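Local coordinates for protein CHAD domain (Ricinus communis, PDB 6QV5) that probably binds inorganic polyphosphate through an all-alpha-helical CHAD domain, and carries a zinc ion in the crystal, at residues A[31-36]-A[215-220]; A[72-77]-A[172-177]; A[206-211]-A[232-237]. All blocks are in the same frame, centred on the assembly; numbering follows the deposited sequence.

Contact 1: A[31-36]-A[215-220]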
loop_
_atom_site.group_PDB
_atom_site.type_symbol
_atom_site.label_atom_id
_atom_site.label_comp_id
_atom_site.label_asym_id
_atom_site.label_seq_id
_atom_site.Cartn_x
_atom_site.Cartn_y
_atom_site.Cartn_z
ATOM N N PRO A 31 19.044 3.178 -7.740
ATOM C CA PRO A 31 19.449 2.600 -6.446
ATOM C C PRO A 31 19.033 3.451 -5.244
ATOM O O PRO A 31 18.925 2.918 -4.142
ATOM C CB PRO A 31 20.970 2.480 -6.570
ATOM C CG PRO A 31 21.353 3.554 -7.505
ATOM C CD PRO A 31 20.214 3.711 -8.472
ATOM N N ALA A 32 18.802 4.765 -5.453
ATOM C CA ALA A 32 18.368 5.684 -4.399
ATOM C C ALA A 32 16.896 5.451 -4.052
ATOM O O ALA A 32 16.547 5.479 -2.872
ATOM C CB ALA A 32 18.594 7.126 -4.822
ATOM N N ILE A 33 16.044 5.201 -5.078
ATOM C CA ILE A 33 14.606 4.925 -4.946
ATOM C C ILE A 33 14.390 3.552 -4.294
ATOM O O ILE A 33 13.665 3.462 -3.299
ATOM C CB ILE A 33 13.866 5.078 -6.318
ATOM C CG1 ILE A 33 13.750 6.564 -6.720
ATOM C CG2 ILE A 33 12.479 4.399 -6.316
ATOM C CD1 ILE A 33 13.648 6.832 -8.206
ATOM N N LEU A 34 15.024 2.494 -4.849
ATOM C CA LEU A 34 14.910 1.128 -4.327
ATOM C C LEU A 34 15.555 0.964 -2.955
ATOM O O LEU A 34 15.035 0.214 -2.130
ATOM C CB LEU A 34 15.449 0.086 -5.318
ATOM C CG LEU A 34 14.614 -0.185 -6.577
ATOM C CD1 LEU A 34 15.329 -1.149 -7.479
ATOM C CD2 LEU A 34 13.239 -0.764 -6.237
ATOM N N GLY A 35 16.657 1.684 -2.725
ATOM C CA GLY A 35 17.376 1.695 -1.454
ATOM C C GLY A 35 16.545 2.308 -0.343
ATOM O O GLY A 35 16.593 1.841 0.796
ATOM N N ASN A 36 15.756 3.347 -0.686
ATOM C CA ASN A 36 14.834 4.043 0.213
ATOM C C ASN A 36 13.686 3.096 0.597
ATOM O O ASN A 36 13.246 3.105 1.748
ATOM C CB ASN A 36 14.286 5.303 -0.467
ATOM C CG ASN A 36 13.469 6.192 0.435
ATOM O OD1 ASN A 36 12.272 5.976 0.644
ATOM N ND2 ASN A 36 14.100 7.220 0.980
ATOM N N LEU A 215 5.617 10.082 -7.512
ATOM C CA LEU A 215 5.865 11.503 -7.285
ATOM C C LEU A 215 6.724 11.731 -6.035
ATOM O O LEU A 215 7.465 12.712 -5.979
ATOM C CB LEU A 215 4.541 12.278 -7.215
ATOM C CG LEU A 215 4.580 13.766 -7.574
ATOM C CD1 LEU A 215 5.032 13.996 -9.022
ATOM C CD2 LEU A 215 3.225 14.393 -7.367
ATOM N N GLU A 216 6.643 10.814 -5.050
ATOM C CA GLU A 216 7.449 10.865 -3.827
ATOM C C GLU A 216 8.877 10.399 -4.123
ATOM O O GLU A 216 9.818 10.891 -3.497
ATOM C CB GLU A 216 6.827 10.002 -2.722
ATOM C CG GLU A 216 5.652 10.651 -2.010
ATOM C CD GLU A 216 4.901 9.771 -1.024
ATOM O OE1 GLU A 216 4.933 8.527 -1.172
ATOM O OE2 GLU A 216 4.266 10.336 -0.105
ATOM N N PHE A 217 9.033 9.450 -5.079
ATOM C CA PHE A 217 10.326 8.910 -5.510
ATOM C C PHE A 217 11.140 9.970 -6.252
ATOM O O PHE A 217 12.322 10.146 -5.957
ATOM C CB PHE A 217 10.145 7.665 -6.405
ATOM C CG PHE A 217 9.524 6.437 -5.778
ATOM C CD1 PHE A 217 9.779 6.106 -4.451
ATOM C CD2 PHE A 217 8.746 5.569 -6.535
ATOM C CE1 PHE A 217 9.222 4.959 -3.881
ATOM C CE2 PHE A 217 8.187 4.424 -5.962
ATOM C CZ PHE A 217 8.431 4.125 -4.640
ATOM N N PHE A 218 10.501 10.671 -7.209
ATOM C CA PHE A 218 11.114 11.727 -8.018
ATOM C C PHE A 218 10.692 13.113 -7.490
ATOM O O PHE A 218 10.368 14.007 -8.274
ATOM C CB PHE A 218 10.734 11.547 -9.504
ATOM C CG PHE A 218 11.115 10.220 -10.123
ATOM C CD1 PHE A 218 12.395 10.009 -10.625
ATOM C CD2 PHE A 218 10.183 9.195 -10.240
ATOM C CE1 PHE A 218 12.739 8.790 -11.218
ATOM C CE2 PHE A 218 10.530 7.974 -10.824
ATOM C CZ PHE A 218 11.805 7.780 -11.311
ATOM N N HIS A 219 10.721 13.284 -6.152
ATOM C CA HIS A 219 10.321 14.495 -5.424
ATOM C C HIS A 219 11.111 15.764 -5.806
ATOM O O HIS A 219 10.493 16.788 -6.105
ATOM C CB HIS A 219 10.371 14.244 -3.902
ATOM C CG HIS A 219 10.134 15.464 -3.065
ATOM N ND1 HIS A 219 11.149 16.033 -2.320
ATOM C CD2 HIS A 219 9.007 16.196 -2.901
ATOM C CE1 HIS A 219 10.610 17.082 -1.721
ATOM N NE2 HIS A 219 9.323 17.222 -2.042
ATOM N N GLY A 220 12.442 15.682 -5.794
ATOM C CA GLY A 220 13.322 16.807 -6.108
ATOM C C GLY A 220 13.447 17.183 -7.575
ATOM O O GLY A 220 14.223 18.081 -7.914
#
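Ile33 sends its two branches to two successive rings: CG2 stands anti to the backbone N and rests on Phe217, while CG1 (chi1 -73°) carries CD1 outward, through a chi2 of 154°, to Phe218. CG2 lies over one face of the Phe217 ring, 3.8 Å from its centroid and only 18° off the normal, and comes nearest at Phe217 CG, so the methyl sits towards the rim where the ring joins its own CB. The second CH-pi contact has the same form, with Ile33 CD1 over a face of Phe218 and 3.7 Å from Phe218 CE1. This joins helix 26-42 to the C-terminal end of helix 198-217, within the all-helical bundle architecture of the CHAD domain. The helix ends just here: Phe217 is its last residue and Phe218 the first to leave helical backbone angles; both rings reach Ile33. The backbones are close as well, with Ile33 CA 5.9 Å from Phe217 CA. All three side chains are buried. Beyond them, Phe217 leans on Arg66 and Ala70 of helix 54-73, whereas Phe218 turns to Met179 of helix 171-192.

Contact 2: A[72-77]-A[172-177]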
loop_
_atom_site.group_PDB
_atom_site.type_symbol
_atom_site.label_atom_id
_atom_site.label_comp_id
_atom_site.label_asym_id
_atom_site.label_seq_id
_atom_site.Cartn_x
_atom_site.Cartn_y
_atom_site.Cartn_z
ATOM N N LYS A 72 7.598 -1.989 -10.620
ATOM C CA LYS A 72 6.623 -1.953 -11.710
ATOM C C LYS A 72 6.953 -0.847 -12.716
ATOM O O LYS A 72 6.848 -1.079 -13.922
ATOM C CB LYS A 72 5.197 -1.795 -11.161
ATOM C CG LYS A 72 4.115 -2.307 -12.112
ATOM C CD LYS A 72 2.757 -2.486 -11.424
ATOM C CE LYS A 72 2.586 -3.825 -10.732
ATOM N NZ LYS A 72 2.468 -4.951 -11.699
ATOM N N LEU A 73 7.353 0.348 -12.230
ATOM C CA LEU A 73 7.719 1.465 -13.104
ATOM C C LEU A 73 9.098 1.265 -13.745
ATOM O O LEU A 73 9.302 1.680 -14.886
ATOM C CB LEU A 73 7.589 2.845 -12.417
ATOM C CG LEU A 73 8.294 3.066 -11.076
ATOM C CD1 LEU A 73 9.644 3.741 -11.267
ATOM C CD2 LEU A 73 7.442 3.916 -10.160
ATOM N N PHE A 74 10.028 0.605 -13.022
ATOM C CA PHE A 74 11.382 0.304 -13.498
ATOM C C PHE A 74 11.449 -1.013 -14.299
ATOM O O PHE A 74 12.534 -1.379 -14.747
ATOM C CB PHE A 74 12.382 0.246 -12.320
ATOM C CG PHE A 74 12.826 1.559 -11.714
ATOM C CD1 PHE A 74 13.448 2.529 -12.492
ATOM C CD2 PHE A 74 12.717 1.783 -10.347
ATOM C CE1 PHE A 74 13.883 3.730 -11.925
ATOM C CE2 PHE A 74 13.148 2.985 -9.782
ATOM C CZ PHE A 74 13.726 3.951 -10.575
ATOM N N ASP A 75 10.307 -1.719 -14.474
ATOM C CA ASP A 75 10.203 -3.013 -15.169
ATOM C C ASP A 75 10.737 -3.016 -16.609
ATOM O O ASP A 75 11.339 -4.010 -17.022
ATOM C CB ASP A 75 8.756 -3.541 -15.133
ATOM C CG ASP A 75 8.603 -4.981 -15.589
ATOM O OD1 ASP A 75 8.990 -5.892 -14.824
ATOM O OD2 ASP A 75 8.092 -5.196 -16.709
ATOM N N ALA A 76 10.520 -1.921 -17.364
ATOM C CA ALA A 76 10.978 -1.798 -18.751
ATOM C C ALA A 76 12.500 -1.658 -18.863
ATOM O O ALA A 76 13.110 -2.324 -19.703
ATOM C CB ALA A 76 10.286 -0.629 -19.435
ATOM N N VAL A 77 13.110 -0.806 -18.014
ATOM C CA VAL A 77 14.559 -0.559 -18.010
ATOM C C VAL A 77 15.342 -1.652 -17.260
ATOM O O VAL A 77 16.443 -2.010 -17.681
ATOM C CB VAL A 77 14.945 0.867 -17.522
ATOM C CG1 VAL A 77 14.571 1.927 -18.553
ATOM C CG2 VAL A 77 14.347 1.195 -16.152
ATOM N N ALA A 172 15.265 12.708 -15.140
ATOM C CA ALA A 172 14.227 13.600 -15.667
ATOM C C ALA A 172 13.561 13.041 -16.926
ATOM O O ALA A 172 12.349 13.191 -17.083
ATOM C CB ALA A 172 14.809 14.978 -15.944
ATOM N N HIS A 173 14.351 12.391 -17.809
ATOM C CA HIS A 173 13.868 11.779 -19.049
ATOM C C HIS A 173 12.995 10.559 -18.749
ATOM O O HIS A 173 11.977 10.363 -19.415
ATOM C CB HIS A 173 15.043 11.389 -19.960
ATOM C CG HIS A 173 14.627 10.966 -21.335
ATOM N ND1 HIS A 173 14.615 11.859 -22.393
ATOM C CD2 HIS A 173 14.221 9.754 -21.782
ATOM C CE1 HIS A 173 14.206 11.167 -23.443
ATOM N NE2 HIS A 173 13.953 9.896 -23.123
ATOM N N PHE A 174 13.400 9.738 -17.759
ATOM C CA PHE A 174 12.663 8.543 -17.353
ATOM C C PHE A 174 11.382 8.906 -16.601
ATOM O O PHE A 174 10.335 8.324 -16.889
ATOM C CB PHE A 174 13.553 7.603 -16.515
ATOM C CG PHE A 174 12.853 6.359 -16.012
ATOM C CD1 PHE A 174 12.706 5.244 -16.828
ATOM C CD2 PHE A 174 12.341 6.304 -14.720
ATOM C CE1 PHE A 174 12.049 4.101 -16.367
ATOM C CE2 PHE A 174 11.676 5.163 -14.263
ATOM C CZ PHE A 174 11.543 4.067 -15.086
ATOM N N SER A 175 11.473 9.841 -15.629
ATOM C CA SER A 175 10.346 10.277 -14.802
ATOM C C SER A 175 9.208 10.903 -15.598
ATOM O O SER A 175 8.055 10.632 -15.278
ATOM C CB SER A 175 10.803 11.221 -13.696
ATOM O OG SER A 175 11.337 12.424 -14.224
ATOM N N ARG A 176 9.519 11.727 -16.626
ATOM C CA ARG A 176 8.495 12.380 -17.449
ATOM C C ARG A 176 7.658 11.373 -18.253
ATOM O O ARG A 176 6.456 11.582 -18.403
ATOM C CB ARG A 176 9.076 13.501 -18.341
ATOM C CG ARG A 176 9.956 13.058 -19.509
ATOM C CD ARG A 176 10.318 14.230 -20.398
ATOM N NE ARG A 176 11.604 14.820 -20.024
ATOM C CZ ARG A 176 11.948 16.085 -20.245
ATOM N NH1 ARG A 176 11.095 16.921 -20.827
ATOM N NH2 ARG A 176 13.141 16.529 -19.877
ATOM N N GLN A 177 8.282 10.272 -18.721
ATOM C CA GLN A 177 7.620 9.205 -19.479
ATOM C C GLN A 177 6.663 8.415 -18.578
ATOM O O GLN A 177 5.554 8.086 -19.005
ATOM C CB GLN A 177 8.655 8.263 -20.121
ATOM C CG GLN A 177 9.478 8.904 -21.239
ATOM C CD GLN A 177 10.611 8.022 -21.710
ATOM O OE1 GLN A 177 11.416 7.510 -20.921
ATOM N NE2 GLN A 177 10.714 7.842 -23.018
#
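Phe174 reaches across from helix 171-192 and is met by Leu73, Phe74 and Val77, which follow one another round the end of helix 54-73. Its ring and that of Phe74 lie nearly parallel, with planes at 10°, but are slid so far apart that they barely overlap; the centroids are 5.2 Å from each other. The closest atoms of the two rings are Phe74 CE1 and Phe174 CE2, 3.5 Å apart. At its far end the Phe174 ring turns its edge to the backbone, Phe174 CZ lying 3.3 Å from Leu73 O, which is near the ring plane, an approach consistent with an aromatic C-H facing a carbonyl oxygen. Val77 comes in from the opposite direction and sets CG2 3.7 Å from Phe174 CE1, and Leu73 adds a looser touch at CE2 through CD1.

What places these groups lies one step back. Phe174 has CG anti to its backbone N (chi1 178°), which throws the ring straight out from its helix, while Leu73 takes the less common chi1 of 53° and lays CD1 over the centre of the Phe74 ring. Phe74 is further flanked by Ile33 and by Phe30, whose ring meets it edge to face; Phe174 also packs on Phe218. Leu26 of helix 26-42 touches both Phe74 and Phe174. Through this aromatic cluster of Phe74, Phe174, Phe30 and Phe218, the C-terminal end of helix 54-73 and the turn after it are joined to helix 171-192 in the all-helical CHAD fold.

Contact 3: A[206-211]-A[232-237]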
loop_
_atom_site.group_PDB
_atom_site.type_symbol
_atom_site.label_atom_id
_atom_site.label_comp_id
_atom_site.label_asym_id
_atom_site.label_seq_id
_atom_site.Cartn_x
_atom_site.Cartn_y
_atom_site.Cartn_z
ATOM N N ILE A 206 -5.645 2.059 -6.882
ATOM C CA ILE A 206 -4.255 1.635 -7.098
ATOM C C ILE A 206 -3.511 2.640 -7.997
ATOM O O ILE A 206 -2.320 2.864 -7.783
ATOM C CB ILE A 206 -4.079 0.155 -7.554
ATOM C CG1 ILE A 206 -4.715 -0.130 -8.935
ATOM C CG2 ILE A 206 -4.589 -0.818 -6.480
ATOM C CD1 ILE A 206 -3.943 -1.143 -9.791
ATOM N N ALA A 207 -4.224 3.282 -8.957
ATOM C CA ALA A 207 -3.665 4.316 -9.842
ATOM C C ALA A 207 -3.303 5.554 -9.013
ATOM O O ALA A 207 -2.326 6.239 -9.320
ATOM C CB ALA A 207 -4.667 4.684 -10.925
ATOM N N THR A 208 -4.083 5.804 -7.944
ATOM C CA THR A 208 -3.902 6.883 -6.976
ATOM C C THR A 208 -2.653 6.602 -6.120
ATOM O O THR A 208 -1.883 7.525 -5.850
ATOM C CB THR A 208 -5.183 7.028 -6.137
ATOM O OG1 THR A 208 -6.279 7.337 -6.999
ATOM C CG2 THR A 208 -5.073 8.095 -5.082
ATOM N N LYS A 209 -2.463 5.330 -5.700
ATOM C CA LYS A 209 -1.319 4.884 -4.899
ATOM C C LYS A 209 -0.028 4.925 -5.719
ATOM O O LYS A 209 0.975 5.457 -5.237
ATOM C CB LYS A 209 -1.554 3.472 -4.331
ATOM C CG LYS A 209 -2.174 3.458 -2.942
ATOM C CD LYS A 209 -2.219 2.043 -2.376
ATOM C CE LYS A 209 -2.725 2.007 -0.955
ATOM N NZ LYS A 209 -2.789 0.618 -0.429
ATOM N N ARG A 210 -0.066 4.388 -6.964
ATOM C CA ARG A 210 1.065 4.362 -7.902
ATOM C C ARG A 210 1.556 5.777 -8.215
ATOM O O ARG A 210 2.764 6.011 -8.226
ATOM C CB ARG A 210 0.685 3.639 -9.207
ATOM C CG ARG A 210 0.659 2.121 -9.109
ATOM C CD ARG A 210 0.162 1.510 -10.403
ATOM N NE ARG A 210 -0.042 0.065 -10.288
ATOM C CZ ARG A 210 -0.541 -0.703 -11.252
ATOM N NH1 ARG A 210 -0.894 -0.173 -12.417
ATOM N NH2 ARG A 210 -0.693 -2.006 -11.059
ATOM N N GLY A 211 0.611 6.697 -8.436
ATOM C CA GLY A 211 0.880 8.102 -8.729
ATOM C C GLY A 211 1.476 8.857 -7.558
ATOM O O GLY A 211 2.340 9.717 -7.755
ATOM N N LYS A 232 -2.176 16.101 -2.513
ATOM C CA LYS A 232 -3.307 16.379 -1.623
ATOM C C LYS A 232 -4.607 15.814 -2.212
ATOM O O LYS A 232 -5.369 15.169 -1.490
ATOM C CB LYS A 232 -3.432 17.894 -1.373
ATOM C CG LYS A 232 -4.403 18.272 -0.258
ATOM C CD LYS A 232 -4.670 19.768 -0.241
ATOM C CE LYS A 232 -5.710 20.147 0.784
ATOM N NZ LYS A 232 -5.983 21.608 0.772
ATOM N N ALA A 233 -4.839 16.043 -3.523
ATOM C CA ALA A 233 -6.011 15.555 -4.254
ATOM C C ALA A 233 -5.970 14.032 -4.411
ATOM O O ALA A 233 -7.022 13.391 -4.430
ATOM C CB ALA A 233 -6.092 16.222 -5.616
ATOM N N LEU A 234 -4.755 13.457 -4.508
ATOM C CA LEU A 234 -4.545 12.017 -4.621
ATOM C C LEU A 234 -4.796 11.333 -3.274
ATOM O O LEU A 234 -5.580 10.388 -3.222
ATOM C CB LEU A 234 -3.134 11.711 -5.156
ATOM C CG LEU A 234 -3.041 11.223 -6.609
ATOM C CD1 LEU A 234 -3.442 12.310 -7.599
ATOM C CD2 LEU A 234 -1.642 10.756 -6.929
ATOM N N ALA A 235 -4.195 11.855 -2.180
ATOM C CA ALA A 235 -4.361 11.329 -0.817
ATOM C C ALA A 235 -5.827 11.326 -0.361
ATOM O O ALA A 235 -6.242 10.390 0.324
ATOM C CB ALA A 235 -3.507 12.117 0.164
ATOM N N ALA A 236 -6.608 12.354 -0.768
ATOM C CA ALA A 236 -8.034 12.489 -0.455
ATOM C C ALA A 236 -8.865 11.416 -1.172
ATOM O O ALA A 236 -9.810 10.885 -0.586
ATOM C CB ALA A 236 -8.526 13.878 -0.836
ATOM N N THR A 237 -8.496 11.090 -2.431
ATOM C CA THR A 237 -9.144 10.067 -3.260
ATOM C C THR A 237 -8.857 8.670 -2.682
ATOM O O THR A 237 -9.765 7.837 -2.619
ATOM C CB THR A 237 -8.700 10.218 -4.729
ATOM O OG1 THR A 237 -8.942 11.559 -5.159
ATOM C CG2 THR A 237 -9.407 9.249 -5.669
#
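The helical hairpin formed by helices 198-217 and 224-260, joined by a short turn, brings Thr208 and Gly211 against Leu234 and Thr237. The axes of the two short segments pass 9.2 Å apart with their N-to-C directions at 143°, so the pair runs roughly antiparallel but well splayed. Thr208 sits at the centre, its CA 5.7 Å from Leu234 CA. With chi1 at -60°, Thr208 OG1 lies beside the backbone N, and the hydroxyl is bonded to Thr204 O one turn back; CG2 stands anti to that N and abuts Leu234 O. In this antiparallel helix pair of the CHAD bundle, Leu234 lays CD2 against the same helix, 3.4 Å from Thr208 O and 3.7 Å from Gly211 C. At Gly211, where a CB would stand only about 3.2 Å from Leu234 CD2, the lack of a side chain lets CD2 reach the backbone. Thr237 repeats the pattern of Thr208: its OG1 donates to Ala233 O at 2.8 Å, with a C=O...O angle of 161°, and CG2 is left to approach Thr208 OG1. Leu186 of helix 171-192 touches both Thr208 and Leu234, while Ile289 and Leu293 of helix 286-293 pack on Thr237.

How the contacts relate
Contacts 1 and 2 are neighbours, with centres about 12 Å apart, and form one continuous apolar cluster: Ile33 CD1 lies 3.7 Å from Phe74 CZ, and Phe218 CZ 3.8 Å from Phe174 CD2. Along the chain, contact 2 is nested inside the loop closed by contact 1. Contact 3 lies about 17 Å from contact 1, centre to centre, further back along the same helix 198-217. Its centre is about 19 Å from that of contact 2, which it nevertheless touches where Lys72 CD packs on Arg210 NH2. All three lie away from the zinc site at His52 and His138.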